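Local coordinates for 11R-lipoxygenase (PDB 3VF1), which probably catalyses the calcium-regulated dioxygenation of polyunsaturated fatty acids at a non-heme iron, adding oxygen at carbon 11 with R stereochemistry, at residues A[579-587]-A[625-635]; A[223-233]-A[588-597]. All blocks are in the same frame, centred on the assembly; numbering follows the deposited sequence.

Interaction 1 (A[579-587]-A[625-635]); sequences NFSQMATYG and MVSVVNALTTI. With FE2 (Fe (II) ion), chain E.
Met583 faces Val629 where the short helix 582-586 runs nearly antiparallel (159°) to the 625-632 part of helix 619-632, the axes of these segments 9.5 Å apart at closest. The backbones draw nearer toward the iron, with Phe580 CA 5.0 Å from Thr633 CA. Val629, slim and branched, sends CG1 against the backbone of Gln582, 3.6 Å from its O, while flexible Met583, bent at chi2 and chi3, lays CE beside Asn630 CA. Asn579 suits its place because one amide does two jobs: OD1 binds the iron at 2.3 Å, and ND2 donates to Leu632 O (2.9 Å, 161°), approaching from above that carbonyl's plane, which should fix the amide's rotation. Gln582 NE2 donates to Asn579 O (3.0 Å) and its OE1 accepts from Gln388; a leucine in its place would probably leave Gln388 without its mate and Asn579 O with one donor fewer. Ile635 sets CD1 off-centre over the Phe580 ring. The iron's other ligands are His392, His397, His575, the Ile698 terminal carboxylate and a water. Met625 CE lies over one face of Tyr586 (4.0 Å to the ring centroid), and both residues pack on helix 369-410, Met625 also on helix 445-449.

Interaction 2 (A[223-233]-A[588-597]); sequences WDDWDCLEDFR and FHPNSPTLMR
Phe232 lays one face of its ring under Pro590, whose CD sits 4.0 Å from the ring centroid in a CH-pi contact, with CG still closer to the rim, 3.4 Å from Phe232 CD2. The opposite face rests on Trp226, so the phenyl ring is held flat between an indole and a pyrrolidine. Proline suits this place twice: its rigid ring offers polarised C-H groups to the aromatic face, and, standing in the 3-10 turn 589-591, it needs no N-H of its own. His589 adds CB, 3.6 Å from Phe232 CD1; its imidazole is nearly parallel to the phenyl ring but barely overlaps it.

Phe588 packs beside Pro590 against the same 3-10 segment, 229-233. With CG anti to the backbone N (chi1 -172°), its ring extends across to put CE1 3.7 Å from Phe232 CB and equally far from the aliphatic CG of Arg233, while CZ meets the carbonyl of Leu229, 3.5 Å from its O. Pro590 CD also covers a face of this ring, which makes the proline a wedge between two phenylalanines. The contact thus packs the loop between helices 208-213 and 247-250 against the loop between helices 582-586 and 609-615, away from the iron site.

Arg597 turns the end of its guanidinium to Asp225 and grips OD1 with both terminal nitrogens, NH2 at 3.0 Å and NH1 at 3.1 Å. Both come from one face of the carboxylate, whose plane is 86° from that of the guanidinium. Arg597 NE donates to Leu616 O, a second anchor that is likely to limit how far the guanidinium can swing. Because OD1 is met from above its own plane, this peripheral salt bridge probably owes more to charge than to directional bonding.

From the N terminus, 223-233 comes first, in the loop between helices 208-213 and 247-250. Some 345 residues later the chain leaves helix 557-579, passes through 579-587 and continues without a break into 588-597, where interaction 2 closes its long loop. After 37 residues beyond 587, most of them not helical, 625-635 returns at the end of helix 619-632 and interaction 1 closes. The two loops therefore cross rather than nest. Their centres lie 16 Å apart and they touch directly: Asn591 ND2 probably donates to Thr585 O (3.0 Å), and Met625 CE packs on Thr594 CG2. Together they connect the iron site to the loop at 223-233.

Interaction 1 (A[579-587]-A[625-635])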
loop_
_atom_site.group_PDB
_atom_site.type_symbol
_atom_site.label_atom_id
_atom_site.label_comp_id
_atom_site.label_asym_id
_atom_site.label_seq_id
_atom_site.Cartn_x
_atom_site.Cartn_y
_atom_site.Cartn_z
ATOM N N ASN A 579 4.490 4.640 -3.741
ATOM C CA ASN A 579 4.922 3.432 -4.438
ATOM C C ASN A 579 5.107 3.645 -5.941
ATOM O O ASN A 579 6.196 3.443 -6.473
ATOM C CB ASN A 579 3.929 2.294 -4.188
ATOM C CG ASN A 579 4.447 0.947 -4.662
ATOM O OD1 ASN A 579 4.878 0.112 -3.861
ATOM N ND2 ASN A 579 4.394 0.722 -5.967
ATOM N N PHE A 580 4.044 4.059 -6.623
ATOM C CA PHE A 580 4.075 4.171 -8.080
ATOM C C PHE A 580 4.759 5.449 -8.553
ATOM O O PHE A 580 4.916 5.669 -9.755
ATOM C CB PHE A 580 2.659 4.072 -8.653
ATOM C CG PHE A 580 2.007 2.745 -8.402
ATOM C CD1 PHE A 580 2.370 1.633 -9.140
ATOM C CD2 PHE A 580 1.043 2.608 -7.421
ATOM C CE1 PHE A 580 1.779 0.407 -8.906
ATOM C CE2 PHE A 580 0.447 1.386 -7.181
ATOM C CZ PHE A 580 0.817 0.282 -7.925
ATOM N N SER A 581 5.168 6.284 -7.604
ATOM C CA SER A 581 5.931 7.487 -7.913
ATOM C C SER A 581 7.431 7.208 -7.852
ATOM O O SER A 581 8.246 8.112 -8.044
ATOM C CB SER A 581 5.581 8.591 -6.919
ATOM O OG SER A 581 5.881 8.184 -5.595
ATOM N N GLN A 582 7.790 5.954 -7.593
ATOM C CA GLN A 582 9.181 5.590 -7.334
ATOM C C GLN A 582 10.089 5.679 -8.557
ATOM O O GLN A 582 11.297 5.852 -8.415
ATOM C CB GLN A 582 9.258 4.181 -6.745
ATOM C CG GLN A 582 8.986 4.123 -5.255
ATOM C CD GLN A 582 9.156 2.729 -4.691
ATOM O OE1 GLN A 582 10.062 2.472 -3.899
ATOM N NE2 GLN A 582 8.281 1.819 -5.095
ATOM N N MET A 583 9.528 5.554 -9.755
ATOM C CA MET A 583 10.347 5.625 -10.960
ATOM C C MET A 583 10.711 7.074 -11.267
ATOM O O MET A 583 11.817 7.364 -11.720
ATOM C CB MET A 583 9.630 4.991 -12.155
ATOM C CG MET A 583 10.492 4.927 -13.411
ATOM S SD MET A 583 12.049 4.042 -13.166
ATOM C CE MET A 583 11.489 2.340 -13.224
ATOM N N ALA A 584 9.775 7.981 -11.013
ATOM C CA ALA A 584 10.032 9.405 -11.170
ATOM C C ALA A 584 11.073 9.870 -10.156
ATOM O O ALA A 584 11.808 10.825 -10.400
ATOM C CB ALA A 584 8.744 10.194 -10.999
ATOM N N THR A 585 11.133 9.183 -9.021
ATOM C CA THR A 585 12.005 9.582 -7.922
ATOM C C THR A 585 13.374 8.910 -7.989
ATOM O O THR A 585 14.399 9.558 -7.779
ATOM C CB THR A 585 11.353 9.260 -6.560
ATOM O OG1 THR A 585 10.162 10.042 -6.403
ATOM C CG2 THR A 585 12.305 9.558 -5.412
ATOM N N TYR A 586 13.389 7.614 -8.283
ATOM C CA TYR A 586 14.630 6.844 -8.272
ATOM C C TYR A 586 15.134 6.503 -9.672
ATOM O O TYR A 586 16.241 5.987 -9.826
ATOM C CB TYR A 586 14.448 5.556 -7.467
ATOM C CG TYR A 586 14.111 5.795 -6.014
ATOM C CD1 TYR A 586 15.098 6.150 -5.104
ATOM C CD2 TYR A 586 12.809 5.666 -5.552
ATOM C CE1 TYR A 586 14.795 6.370 -3.774
ATOM C CE2 TYR A 586 12.498 5.882 -4.226
ATOM C CZ TYR A 586 13.495 6.234 -3.341
ATOM O OH TYR A 586 13.185 6.449 -2.019
ATOM N N GLY A 587 14.324 6.782 -10.689
ATOM C CA GLY A 587 14.717 6.520 -12.062
ATOM C C GLY A 587 16.099 7.081 -12.339
ATOM O O GLY A 587 16.988 6.372 -12.807
ATOM N N MET A 625 18.768 -1.309 -8.689
ATOM C CA MET A 625 17.721 -0.446 -8.158
ATOM C C MET A 625 16.634 -0.199 -9.197
ATOM O O MET A 625 15.448 -0.223 -8.877
ATOM C CB MET A 625 18.304 0.889 -7.691
ATOM C CG MET A 625 17.275 1.805 -7.043
ATOM S SD MET A 625 16.401 0.992 -5.687
ATOM C CE MET A 625 15.309 2.304 -5.140
ATOM N N VAL A 626 17.041 0.038 -10.439
ATOM C CA VAL A 626 16.091 0.294 -11.517
ATOM C C VAL A 626 15.239 -0.939 -11.795
ATOM O O VAL A 626 14.048 -0.829 -12.080
ATOM C CB VAL A 626 16.806 0.719 -12.816
ATOM C CG1 VAL A 626 15.832 0.724 -13.989
ATOM C CG2 VAL A 626 17.444 2.088 -12.642
ATOM N N SER A 627 15.856 -2.113 -11.713
ATOM C CA SER A 627 15.138 -3.366 -11.907
ATOM C C SER A 627 14.083 -3.536 -10.819
ATOM O O SER A 627 12.961 -3.963 -11.088
ATOM C CB SER A 627 16.113 -4.546 -11.882
ATOM O OG SER A 627 15.449 -5.766 -12.165
ATOM N N VAL A 628 14.455 -3.193 -9.590
ATOM C CA VAL A 628 13.548 -3.304 -8.454
ATOM C C VAL A 628 12.406 -2.299 -8.557
ATOM O O VAL A 628 11.235 -2.671 -8.482
ATOM C CB VAL A 628 14.296 -3.093 -7.124
ATOM C CG1 VAL A 628 13.316 -2.824 -5.987
ATOM C CG2 VAL A 628 15.167 -4.305 -6.814
ATOM N N VAL A 629 12.749 -1.026 -8.727
ATOM C CA VAL A 629 11.744 0.028 -8.831
ATOM C C VAL A 629 10.789 -0.239 -9.990
ATOM O O VAL A 629 9.596 0.041 -9.899
ATOM C CB VAL A 629 12.396 1.411 -9.021
ATOM C CG1 VAL A 629 11.356 2.441 -9.452
ATOM C CG2 VAL A 629 13.082 1.849 -7.741
ATOM N N ASN A 630 11.318 -0.783 -11.080
ATOM C CA ASN A 630 10.493 -1.126 -12.228
ATOM C C ASN A 630 9.501 -2.228 -11.868
ATOM O O ASN A 630 8.379 -2.256 -12.374
ATOM C CB ASN A 630 11.370 -1.564 -13.401
ATOM C CG ASN A 630 10.563 -1.901 -14.638
ATOM O OD1 ASN A 630 10.039 -1.011 -15.311
ATOM N ND2 ASN A 630 10.467 -3.189 -14.954
ATOM N N ALA A 631 9.921 -3.127 -10.984
ATOM C CA ALA A 631 9.065 -4.217 -10.529
ATOM C C ALA A 631 8.012 -3.725 -9.539
ATOM O O ALA A 631 6.841 -4.084 -9.645
ATOM C CB ALA A 631 9.905 -5.315 -9.900
ATOM N N LEU A 632 8.430 -2.904 -8.581
ATOM C CA LEU A 632 7.521 -2.392 -7.560
ATOM C C LEU A 632 6.389 -1.564 -8.162
ATOM O O LEU A 632 5.321 -1.449 -7.566
ATOM C CB LEU A 632 8.284 -1.550 -6.535
ATOM C CG LEU A 632 9.296 -2.289 -5.655
ATOM C CD1 LEU A 632 10.028 -1.305 -4.757
ATOM C CD2 LEU A 632 8.619 -3.365 -4.820
ATOM N N THR A 633 6.622 -0.988 -9.338
ATOM C CA THR A 633 5.616 -0.149 -9.987
ATOM C C THR A 633 4.846 -0.913 -11.061
ATOM O O THR A 633 4.264 -0.311 -11.962
ATOM C CB THR A 633 6.245 1.111 -10.630
ATOM O OG1 THR A 633 7.136 0.728 -11.686
ATOM C CG2 THR A 633 6.999 1.928 -9.591
ATOM N N THR A 634 4.839 -2.239 -10.960
ATOM C CA THR A 634 4.125 -3.074 -11.920
ATOM C C THR A 634 2.615 -2.930 -11.761
ATOM O O THR A 634 2.069 -3.167 -10.684
ATOM C CB THR A 634 4.489 -4.563 -11.753
ATOM O OG1 THR A 634 5.881 -4.757 -12.029
ATOM C CG2 THR A 634 3.668 -5.426 -12.702
ATOM N N ILE A 635 1.949 -2.540 -12.844
ATOM C CA ILE A 635 0.493 -2.472 -12.875
ATOM C C ILE A 635 -0.048 -3.389 -13.965
ATOM O O ILE A 635 0.160 -3.145 -15.154
ATOM C CB ILE A 635 -0.008 -1.039 -13.135
ATOM C CG1 ILE A 635 0.266 -0.152 -11.919
ATOM C CG2 ILE A 635 -1.498 -1.048 -13.449
ATOM C CD1 ILE A 635 -0.141 1.296 -12.111
HETATM FE FE FE2 E . 4.150 -1.527 -2.469
HETATM O O HOH W 1 5.733 -2.262 -4.038
#

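Interaction 2 (A[223-233]-A[588-597])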
loop_
_atom_site.group_PDB
_atom_site.type_symbol
_atom_site.label_atom_id
_atom_site.label_comp_id
_atom_site.label_asym_id
_atom_site.label_seq_id
_atom_site.Cartn_x
_atom_site.Cartn_y
_atom_site.Cartn_z
ATOM N N TRP A 223 31.431 -3.534 -11.326
ATOM C CA TRP A 223 31.505 -2.746 -10.099
ATOM C C TRP A 223 32.277 -1.443 -10.293
ATOM O O TRP A 223 32.826 -0.890 -9.340
ATOM C CB TRP A 223 32.159 -3.566 -8.984
ATOM C CG TRP A 223 31.345 -4.744 -8.535
ATOM C CD1 TRP A 223 30.268 -5.290 -9.171
ATOM C CD2 TRP A 223 31.540 -5.515 -7.343
ATOM N NE1 TRP A 223 29.784 -6.355 -8.453
ATOM C CE2 TRP A 223 30.548 -6.515 -7.327
ATOM C CE3 TRP A 223 32.460 -5.459 -6.291
ATOM C CZ2 TRP A 223 30.447 -7.451 -6.297
ATOM C CZ3 TRP A 223 32.360 -6.389 -5.270
ATOM C CH2 TRP A 223 31.360 -7.372 -5.281
ATOM N N ASP A 224 32.314 -0.953 -11.526
ATOM C CA ASP A 224 33.016 0.287 -11.836
ATOM C C ASP A 224 32.177 1.499 -11.464
ATOM O O ASP A 224 30.955 1.410 -11.345
ATOM C CB ASP A 224 33.353 0.354 -13.327
ATOM C CG ASP A 224 34.256 -0.773 -13.773
ATOM O OD1 ASP A 224 34.953 -1.357 -12.916
ATOM O OD2 ASP A 224 34.272 -1.071 -14.986
ATOM N N ASP A 225 32.843 2.632 -11.279
ATOM C CA ASP A 225 32.153 3.897 -11.091
ATOM C C ASP A 225 31.487 4.294 -12.397
ATOM O O ASP A 225 31.873 3.826 -13.467
ATOM C CB ASP A 225 33.142 4.996 -10.694
ATOM C CG ASP A 225 33.777 4.755 -9.340
ATOM O OD1 ASP A 225 33.622 3.641 -8.797
ATOM O OD2 ASP A 225 34.435 5.681 -8.821
ATOM N N TRP A 226 30.480 5.153 -12.305
ATOM C CA TRP A 226 29.970 5.836 -13.480
ATOM C C TRP A 226 30.931 6.974 -13.787
ATOM O O TRP A 226 31.449 7.616 -12.872
ATOM C CB TRP A 226 28.564 6.377 -13.229
ATOM C CG TRP A 226 27.530 5.308 -13.069
ATOM C CD1 TRP A 226 27.059 4.792 -11.898
ATOM C CD2 TRP A 226 26.841 4.620 -14.119
ATOM N NE1 TRP A 226 26.119 3.824 -12.153
ATOM C CE2 TRP A 226 25.965 3.701 -13.508
ATOM C CE3 TRP A 226 26.878 4.692 -15.514
ATOM C CZ2 TRP A 226 25.135 2.861 -14.244
ATOM C CZ3 TRP A 226 26.053 3.857 -16.243
ATOM C CH2 TRP A 226 25.192 2.953 -15.607
ATOM N N ASP A 227 31.184 7.217 -15.068
ATOM C CA ASP A 227 32.144 8.239 -15.466
ATOM C C ASP A 227 31.690 9.621 -15.009
ATOM O O ASP A 227 32.490 10.409 -14.504
ATOM C CB ASP A 227 32.345 8.225 -16.982
ATOM C CG ASP A 227 32.916 6.911 -17.480
ATOM O OD1 ASP A 227 33.811 6.356 -16.807
ATOM O OD2 ASP A 227 32.466 6.431 -18.541
ATOM N N CYS A 228 30.405 9.912 -15.187
ATOM C CA CYS A 228 29.849 11.189 -14.758
ATOM C C CYS A 228 28.368 11.062 -14.405
ATOM O O CYS A 228 27.734 10.045 -14.687
ATOM C CB CYS A 228 30.046 12.250 -15.842
ATOM S SG CYS A 228 29.135 11.943 -17.366
ATOM N N LEU A 229 27.829 12.111 -13.793
ATOM C CA LEU A 229 26.462 12.107 -13.288
ATOM C C LEU A 229 25.432 11.909 -14.396
ATOM O O LEU A 229 24.368 11.329 -14.167
ATOM C CB LEU A 229 26.183 13.420 -12.554
ATOM C CG LEU A 229 27.001 13.629 -11.277
ATOM C CD1 LEU A 229 26.997 15.089 -10.853
ATOM C CD2 LEU A 229 26.464 12.751 -10.159
ATOM N N GLU A 230 25.746 12.388 -15.593
ATOM C CA GLU A 230 24.803 12.334 -16.704
ATOM C C GLU A 230 24.658 10.925 -17.273
ATOM O O GLU A 230 23.699 10.640 -17.990
ATOM C CB GLU A 230 25.230 13.297 -17.811
ATOM C CG GLU A 230 25.346 14.742 -17.357
ATOM C CD GLU A 230 24.094 15.232 -16.656
ATOM O OE1 GLU A 230 23.196 15.766 -17.341
ATOM O OE2 GLU A 230 24.005 15.081 -15.418
ATOM N N ASP A 231 25.603 10.046 -16.952
ATOM C CA ASP A 231 25.587 8.688 -17.487
ATOM C C ASP A 231 24.515 7.811 -16.840
ATOM O O ASP A 231 24.200 6.735 -17.350
ATOM C CB ASP A 231 26.960 8.031 -17.331
ATOM C CG ASP A 231 27.965 8.531 -18.354
ATOM O OD1 ASP A 231 27.543 9.079 -19.394
ATOM O OD2 ASP A 231 29.180 8.368 -18.121
ATOM N N PHE A 232 23.960 8.263 -15.721
ATOM C CA PHE A 232 22.872 7.536 -15.080
ATOM C C PHE A 232 21.648 7.459 -15.992
ATOM O O PHE A 232 20.794 6.590 -15.826
ATOM C CB PHE A 232 22.495 8.181 -13.744
ATOM C CG PHE A 232 23.389 7.778 -12.605
ATOM C CD1 PHE A 232 23.301 6.509 -12.055
ATOM C CD2 PHE A 232 24.311 8.667 -12.078
ATOM C CE1 PHE A 232 24.120 6.132 -11.007
ATOM C CE2 PHE A 232 25.131 8.296 -11.028
ATOM C CZ PHE A 232 25.037 7.026 -10.493
ATOM N N ARG A 233 21.572 8.369 -16.960
ATOM C CA ARG A 233 20.476 8.376 -17.925
ATOM C C ARG A 233 20.510 7.143 -18.828
ATOM O O ARG A 233 19.540 6.857 -19.532
ATOM C CB ARG A 233 20.528 9.648 -18.777
ATOM C CG ARG A 233 20.292 10.928 -17.991
ATOM C CD ARG A 233 20.902 12.136 -18.688
ATOM N NE ARG A 233 20.034 12.698 -19.722
ATOM C CZ ARG A 233 19.318 13.817 -19.594
ATOM N NH1 ARG A 233 19.348 14.526 -18.473
ATOM N NH2 ARG A 233 18.565 14.235 -20.601
ATOM N N PHE A 588 16.272 8.366 -12.045
ATOM C CA PHE A 588 17.575 9.012 -12.129
ATOM C C PHE A 588 18.226 8.974 -10.749
ATOM O O PHE A 588 17.878 9.753 -9.862
ATOM C CB PHE A 588 17.421 10.451 -12.624
ATOM C CG PHE A 588 18.723 11.133 -12.922
ATOM C CD1 PHE A 588 19.477 10.764 -14.024
ATOM C CD2 PHE A 588 19.191 12.148 -12.105
ATOM C CE1 PHE A 588 20.678 11.392 -14.300
ATOM C CE2 PHE A 588 20.389 12.779 -12.377
ATOM C CZ PHE A 588 21.134 12.401 -13.474
ATOM N N HIS A 589 19.174 8.058 -10.581
ATOM C CA HIS A 589 19.702 7.713 -9.261
ATOM C C HIS A 589 20.139 8.913 -8.412
ATOM O O HIS A 589 19.843 8.966 -7.218
ATOM C CB HIS A 589 20.867 6.729 -9.400
ATOM C CG HIS A 589 21.260 6.076 -8.112
ATOM N ND1 HIS A 589 20.843 4.809 -7.761
ATOM C CD2 HIS A 589 22.023 6.518 -7.085
ATOM C CE1 HIS A 589 21.340 4.496 -6.579
ATOM N NE2 HIS A 589 22.058 5.516 -6.145
ATOM N N PRO A 590 20.854 9.872 -9.017
ATOM C CA PRO A 590 21.350 11.017 -8.241
ATOM C C PRO A 590 20.250 11.832 -7.561
ATOM O O PRO A 590 20.532 12.542 -6.597
ATOM C CB PRO A 590 22.063 11.869 -9.294
ATOM C CG PRO A 590 22.460 10.902 -10.354
ATOM C CD PRO A 590 21.349 9.895 -10.405
ATOM N N ASN A 591 19.020 11.739 -8.055
ATOM C CA ASN A 591 17.912 12.479 -7.460
ATOM C C ASN A 591 17.548 11.937 -6.081
ATOM O O ASN A 591 16.975 12.650 -5.256
ATOM C CB ASN A 591 16.689 12.447 -8.380
ATOM C CG ASN A 591 15.527 13.258 -7.835
ATOM O OD1 ASN A 591 15.571 14.489 -7.818
ATOM N ND2 ASN A 591 14.477 12.571 -7.397
ATOM N N SER A 592 17.887 10.675 -5.836
ATOM C CA SER A 592 17.615 10.046 -4.551
ATOM C C SER A 592 18.469 8.790 -4.387
ATOM O O SER A 592 17.993 7.675 -4.600
ATOM C CB SER A 592 16.131 9.694 -4.440
ATOM O OG SER A 592 15.738 9.549 -3.086
ATOM N N PRO A 593 19.744 8.974 -4.007
ATOM C CA PRO A 593 20.702 7.872 -3.851
ATOM C C PRO A 593 20.220 6.817 -2.861
ATOM O O PRO A 593 19.637 7.162 -1.833
ATOM C CB PRO A 593 21.957 8.569 -3.315
ATOM C CG PRO A 593 21.813 9.994 -3.714
ATOM C CD PRO A 593 20.348 10.280 -3.695
ATOM N N THR A 594 20.468 5.548 -3.168
ATOM C CA THR A 594 20.050 4.452 -2.300
ATOM C C THR A 594 21.170 4.036 -1.356
ATOM O O THR A 594 20.913 3.541 -0.259
ATOM C CB THR A 594 19.604 3.224 -3.117
ATOM O OG1 THR A 594 20.683 2.773 -3.946
ATOM C CG2 THR A 594 18.409 3.572 -3.990
ATOM N N LEU A 595 22.411 4.233 -1.785
ATOM C CA LEU A 595 23.559 3.901 -0.952
ATOM C C LEU A 595 24.748 4.804 -1.255
ATOM O O LEU A 595 24.775 5.493 -2.275
ATOM C CB LEU A 595 23.955 2.434 -1.149
ATOM C CG LEU A 595 24.414 2.017 -2.551
ATOM C CD1 LEU A 595 25.854 2.432 -2.825
ATOM C CD2 LEU A 595 24.261 0.514 -2.737
ATOM N N MET A 596 25.723 4.798 -0.353
ATOM C CA MET A 596 26.993 5.473 -0.576
ATOM C C MET A 596 28.120 4.478 -0.328
ATOM O O MET A 596 28.092 3.732 0.648
ATOM C CB MET A 596 27.136 6.680 0.353
ATOM C CG MET A 596 26.217 7.845 0.011
ATOM S SD MET A 596 26.579 8.582 -1.594
ATOM C CE MET A 596 25.539 10.038 -1.546
ATOM N N ARG A 597 29.107 4.466 -1.218
ATOM C CA ARG A 597 30.196 3.501 -1.137
ATOM C C ARG A 597 31.411 4.068 -0.414
ATOM O O ARG A 597 32.373 3.350 -0.144
ATOM C CB ARG A 597 30.602 3.050 -2.537
ATOM C CG ARG A 597 29.556 2.214 -3.243
ATOM C CD ARG A 597 30.050 1.799 -4.613
ATOM N NE ARG A 597 30.201 2.952 -5.495
ATOM C CZ ARG A 597 31.136 3.071 -6.434
ATOM N NH1 ARG A 597 32.026 2.108 -6.631
ATOM N NH2 ARG A 597 31.181 4.164 -7.181
#